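Local coordinates for malonyl coenzyme A-acyl carrier protein transacylase (Helicobacter pylori, PDB 2H1Y) that probably transfers the malonyl group from malonyl-CoA to holo-acyl carrier protein, supplying the malonyl-ACP used in fatty acid synthesis, at residues Gly149-Leu158 with Thr191-Arg199. Numbering follows the deposited sequence.
Sequences GVSEESLLSL and TLKEMGAKR
Met195, at the end of helix 189-195, lies across the start of helix 152-160, touching Val150, Ser154 and Leu158. Its CB already points at the opposing segment, lying 4.2 Å from Val150 CG1. CG then heads onward with the chain extended at chi2 (178°), bringing SD to 4.0 Å from Leu158 CD2. A bend at chi3 (74°) turns the terminal methyl back down helix 152-160 toward its N-terminal end. There CE sits 3.5 Å from Ser154 CB and close to Ser154 O. Val150 CG1 touches the same CE methyl at 3.9 Å, the valine crossing the methionine at about a right angle.

Beneath the partly exposed Met195 lies a buried layer of leucines. Leu192 CD2 meets Leu155 CD2 at 3.6 Å and also touches Leu158 CD2, its side chain crossing both at about a right angle; Leu192 further rests on Met145 and Val147 of strand 142-148. Val150 divides its branches: with CG1 given to Met195, CG2 lies 3.8 Å from Ala197 CB and close to Ala197 N. That amide already bonds to Leu192 O, and Gly196 N bonds to Lys193 O, the paired bonds of a Schellman motif that ends the helix and leads the chain toward strand 199-202. At the outer margin, the bent Lys198 side chain brings NZ back over Gly149 CA.

No hydrogen bond joins the two segments. The helical segments 152-158 and 191-195 run roughly antiparallel, 154° between their directions, on one face of the four-stranded antiparallel sheet. Apolar side chains of the helices and of the adjoining loop residues Val150 and Ala197 fill the space between them. With its beta-alpha-beta-beta-alpha-beta order, this is the ferredoxin-like small subdomain of FabD-type malonyl transacylases.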
ATOM      1  N   GLY A 149      17.684   9.836  -6.232  1.00 51.91           N
ATOM      2  CA  GLY A 149      18.693  10.071  -7.252  1.00 53.13           C
ATOM      3  C   GLY A 149      19.898   9.151  -7.308  1.00 54.09           C
ATOM      4  O   GLY A 149      20.771   9.335  -8.162  1.00 54.80           O
ATOM      5  N   VAL A 150      19.981   8.178  -6.406  1.00 54.75           N
ATOM      6  CA  VAL A 150      21.005   7.135  -6.523  1.00 55.22           C
ATOM      7  C   VAL A 150      20.412   5.881  -7.161  1.00 55.66           C
ATOM      8  O   VAL A 150      19.269   5.495  -6.872  1.00 55.67           O
ATOM      9  CB  VAL A 150      21.636   6.769  -5.178  1.00 55.26           C
ATOM     10  CG1 VAL A 150      22.795   5.789  -5.388  1.00 55.78           C
ATOM     11  CG2 VAL A 150      22.109   8.012  -4.459  1.00 55.14           C
ATOM     12  N   SER A 151      21.200   5.259  -8.031  1.00 56.42           N
ATOM     13  CA  SER A 151      20.777   4.087  -8.795  1.00 57.19           C
ATOM     14  C   SER A 151      20.291   2.923  -7.922  1.00 57.76           C
ATOM     15  O   SER A 151      20.838   2.650  -6.851  1.00 58.01           O
ATOM     16  CB  SER A 151      21.941   3.620  -9.656  1.00 57.25           C
ATOM     17  OG  SER A 151      21.525   2.573 -10.502  1.00 58.13           O
ATOM     18  N   GLU A 152      19.265   2.228  -8.392  1.00 58.13           N
ATOM     19  CA  GLU A 152      18.784   1.036  -7.712  1.00 58.78           C
ATOM     20  C   GLU A 152      19.924   0.018  -7.444  1.00 58.61           C
ATOM     21  O   GLU A 152      20.034  -0.535  -6.346  1.00 58.27           O
ATOM     22  CB  GLU A 152      17.642   0.412  -8.523  1.00 59.22           C
ATOM     23  CG  GLU A 152      17.137  -0.904  -7.963  1.00 61.69           C
ATOM     24  CD  GLU A 152      16.542  -1.832  -9.015  1.00 64.59           C
ATOM     25  OE1 GLU A 152      16.826  -1.630 -10.226  1.00 66.44           O
ATOM     26  OE2 GLU A 152      15.805  -2.778  -8.623  1.00 63.72           O
ATOM     27  N   GLU A 153      20.783  -0.206  -8.440  1.00 58.81           N
ATOM     28  CA  GLU A 153      21.883  -1.179  -8.309  1.00 59.08           C
ATOM     29  C   GLU A 153      22.992  -0.725  -7.355  1.00 58.93           C
ATOM     30  O   GLU A 153      23.571  -1.541  -6.632  1.00 58.82           O
ATOM     31  CB  GLU A 153      22.459  -1.616  -9.667  1.00 59.07           C
ATOM     32  CG  GLU A 153      22.175  -0.701 -10.860  1.00 61.87           C
ATOM     33  CD  GLU A 153      20.705  -0.757 -11.363  1.00 63.82           C
ATOM     34  OE1 GLU A 153      20.320  -1.728 -12.065  1.00 63.67           O
ATOM     35  OE2 GLU A 153      19.945   0.195 -11.067  1.00 63.54           O
ATOM     36  N   SER A 154      23.266   0.575  -7.340  1.00 58.79           N
ATOM     37  CA  SER A 154      24.271   1.133  -6.450  1.00 58.51           C
ATOM     38  C   SER A 154      23.884   1.031  -4.981  1.00 58.17           C
ATOM     39  O   SER A 154      24.744   0.818  -4.130  1.00 58.54           O
ATOM     40  CB  SER A 154      24.554   2.573  -6.822  1.00 58.40           C
ATOM     41  OG  SER A 154      25.356   2.605  -7.978  1.00 59.74           O
ATOM     42  N   LEU A 155      22.599   1.162  -4.681  1.00 57.51           N
ATOM     43  CA  LEU A 155      22.155   1.071  -3.294  1.00 57.29           C
ATOM     44  C   LEU A 155      22.070  -0.376  -2.867  1.00 57.26           C
ATOM     45  O   LEU A 155      22.317  -0.709  -1.705  1.00 57.15           O
ATOM     46  CB  LEU A 155      20.804   1.754  -3.094  1.00 57.14           C
ATOM     47  CG  LEU A 155      20.773   3.238  -3.444  1.00 56.72           C
ATOM     48  CD1 LEU A 155      19.373   3.740  -3.612  1.00 56.49           C
ATOM     49  CD2 LEU A 155      21.459   4.002  -2.374  1.00 58.12           C
ATOM     50  N   LEU A 156      21.715  -1.236  -3.816  1.00 57.25           N
ATOM     51  CA  LEU A 156      21.693  -2.653  -3.559  1.00 57.16           C
ATOM     52  C   LEU A 156      23.064  -3.087  -3.059  1.00 56.99           C
ATOM     53  O   LEU A 156      23.188  -3.637  -1.956  1.00 57.12           O
ATOM     54  CB  LEU A 156      21.274  -3.423  -4.808  1.00 57.35           C
ATOM     55  CG  LEU A 156      20.621  -4.777  -4.491  1.00 58.78           C
ATOM     56  CD1 LEU A 156      19.141  -4.639  -4.090  1.00 59.47           C
ATOM     57  CD2 LEU A 156      20.773  -5.738  -5.666  1.00 60.22           C
ATOM     58  N   SER A 157      24.108  -2.790  -3.824  1.00 56.82           N
ATOM     59  CA  SER A 157      25.441  -3.216  -3.400  1.00 57.25           C
ATOM     60  C   SER A 157      25.979  -2.445  -2.209  1.00 56.77           C
ATOM     61  O   SER A 157      26.775  -2.985  -1.441  1.00 56.84           O
ATOM     62  CB  SER A 157      26.447  -3.245  -4.549  1.00 57.28           C
ATOM     63  OG  SER A 157      26.284  -2.121  -5.371  1.00 59.12           O
ATOM     64  N   LEU A 158      25.539  -1.205  -2.028  1.00 56.63           N
ATOM     65  CA  LEU A 158      25.910  -0.477  -0.812  1.00 56.48           C
ATOM     66  C   LEU A 158      25.296  -1.130   0.426  1.00 56.69           C
ATOM     67  O   LEU A 158      25.976  -1.298   1.438  1.00 56.94           O
ATOM     68  CB  LEU A 158      25.530   0.993  -0.889  1.00 56.43           C
ATOM     69  CG  LEU A 158      25.582   1.795   0.417  1.00 56.15           C
ATOM     70  CD1 LEU A 158      26.986   1.905   0.947  1.00 55.46           C
ATOM     71  CD2 LEU A 158      25.031   3.174   0.194  1.00 55.11           C
ATOM     72  N   THR A 191      28.356   9.236   2.227  1.00 62.24           N
ATOM     73  CA  THR A 191      28.603   8.298   1.147  1.00 61.80           C
ATOM     74  C   THR A 191      27.480   8.395   0.108  1.00 61.61           C
ATOM     75  O   THR A 191      27.731   8.367  -1.096  1.00 61.48           O
ATOM     76  CB  THR A 191      28.698   6.862   1.702  1.00 62.16           C
ATOM     77  OG1 THR A 191      29.339   6.887   2.990  1.00 62.55           O
ATOM     78  CG2 THR A 191      29.469   5.946   0.752  1.00 61.12           C
ATOM     79  N   LEU A 192      26.240   8.520   0.575  1.00 61.44           N
ATOM     80  CA  LEU A 192      25.106   8.704  -0.319  1.00 61.14           C
ATOM     81  C   LEU A 192      25.258  10.001  -1.080  1.00 61.79           C
ATOM     82  O   LEU A 192      25.084  10.039  -2.298  1.00 61.43           O
ATOM     83  CB  LEU A 192      23.800   8.714   0.462  1.00 60.74           C
ATOM     84  CG  LEU A 192      23.301   7.360   0.957  1.00 58.53           C
ATOM     85  CD1 LEU A 192      22.245   7.534   2.040  1.00 56.08           C
ATOM     86  CD2 LEU A 192      22.778   6.550  -0.184  1.00 55.16           C
ATOM     87  N   LYS A 193      25.616  11.051  -0.348  1.00 62.94           N
ATOM     88  CA  LYS A 193      25.842  12.370  -0.920  1.00 64.17           C
ATOM     89  C   LYS A 193      26.792  12.255  -2.098  1.00 64.59           C
ATOM     90  O   LYS A 193      26.503  12.735  -3.198  1.00 64.83           O
ATOM     91  CB  LYS A 193      26.430  13.303   0.142  1.00 64.59           C
ATOM     92  CG  LYS A 193      26.806  14.703  -0.358  1.00 66.16           C
ATOM     93  CD  LYS A 193      25.864  15.776   0.169  1.00 67.95           C
ATOM     94  CE  LYS A 193      26.453  16.461   1.404  1.00 69.12           C
ATOM     95  NZ  LYS A 193      25.574  17.564   1.909  1.00 68.93           N
ATOM     96  N   GLU A 194      27.918  11.594  -1.854  1.00 64.95           N
ATOM     97  CA  GLU A 194      28.978  11.455  -2.831  1.00 65.44           C
ATOM     98  C   GLU A 194      28.547  10.608  -4.017  1.00 65.21           C
ATOM     99  O   GLU A 194      29.116  10.711  -5.094  1.00 65.35           O
ATOM    100  CB  GLU A 194      30.179  10.818  -2.156  1.00 65.90           C
ATOM    101  CG  GLU A 194      31.471  10.916  -2.926  1.00 67.24           C
ATOM    102  CD  GLU A 194      32.559  10.071  -2.311  1.00 68.33           C
ATOM    103  OE1 GLU A 194      33.622   9.940  -2.940  1.00 71.04           O
ATOM    104  OE2 GLU A 194      32.357   9.532  -1.205  1.00 68.78           O
ATOM    105  N   MET A 195      27.537   9.770  -3.807  1.00 65.40           N
ATOM    106  CA  MET A 195      27.011   8.902  -4.858  1.00 65.16           C
ATOM    107  C   MET A 195      25.958   9.639  -5.701  1.00 65.19           C
ATOM    108  O   MET A 195      25.504   9.129  -6.723  1.00 64.83           O
ATOM    109  CB  MET A 195      26.413   7.628  -4.254  1.00 65.24           C
ATOM    110  CG  MET A 195      27.398   6.680  -3.574  1.00 64.85           C
ATOM    111  SD  MET A 195      26.586   5.215  -2.823  1.00 64.76           S
ATOM    112  CE  MET A 195      26.205   4.263  -4.288  1.00 63.11           C
ATOM    113  N   GLY A 196      25.567  10.831  -5.251  1.00 65.19           N
ATOM    114  CA  GLY A 196      24.657  11.687  -5.998  1.00 65.07           C
ATOM    115  C   GLY A 196      23.257  11.842  -5.424  1.00 65.09           C
ATOM    116  O   GLY A 196      22.343  12.301  -6.119  1.00 65.17           O
ATOM    117  N   ALA A 197      23.071  11.463  -4.165  1.00 64.73           N
ATOM    118  CA  ALA A 197      21.771  11.644  -3.537  1.00 64.75           C
ATOM    119  C   ALA A 197      21.430  13.129  -3.495  1.00 64.93           C
ATOM    120  O   ALA A 197      22.140  13.919  -2.875  1.00 65.00           O
ATOM    121  CB  ALA A 197      21.747  11.052  -2.143  1.00 64.31           C
ATOM    122  N   LYS A 198      20.340  13.494  -4.163  1.00 65.22           N
ATOM    123  CA  LYS A 198      19.822  14.866  -4.160  1.00 65.30           C
ATOM    124  C   LYS A 198      18.953  15.171  -2.935  1.00 65.24           C
ATOM    125  O   LYS A 198      18.693  16.334  -2.649  1.00 65.33           O
ATOM    126  CB  LYS A 198      19.059  15.166  -5.460  1.00 65.23           C
ATOM    127  CG  LYS A 198      19.662  14.497  -6.705  1.00 66.35           C
ATOM    128  CD  LYS A 198      19.490  15.312  -7.986  1.00 68.11           C
ATOM    129  CE  LYS A 198      18.734  14.518  -9.074  1.00 68.97           C
ATOM    130  NZ  LYS A 198      19.244  13.128  -9.315  1.00 69.08           N
ATOM    131  N   ARG A 199      18.524  14.140  -2.206  1.00 65.34           N
ATOM    132  CA  ARG A 199      17.637  14.319  -1.042  1.00 65.85           C
ATOM    133  C   ARG A 199      17.606  13.060  -0.187  1.00 64.91           C
ATOM    134  O   ARG A 199      17.498  11.950  -0.727  1.00 64.72           O
ATOM    135  CB  ARG A 199      16.205  14.651  -1.509  1.00 65.78           C
ATOM    136  CG  ARG A 199      15.259  15.173  -0.420  1.00 67.50           C
ATOM    137  CD  ARG A 199      14.108  16.021  -1.013  1.00 68.17           C
ATOM    138  NE  ARG A 199      12.997  15.212  -1.544  1.00 73.12           N
ATOM    139  CZ  ARG A 199      11.887  15.708  -2.103  1.00 74.64           C
ATOM    140  NH1 ARG A 199      11.718  17.020  -2.219  1.00 76.23           N
ATOM    141  NH2 ARG A 199      10.938  14.891  -2.557  1.00 75.33           N
TER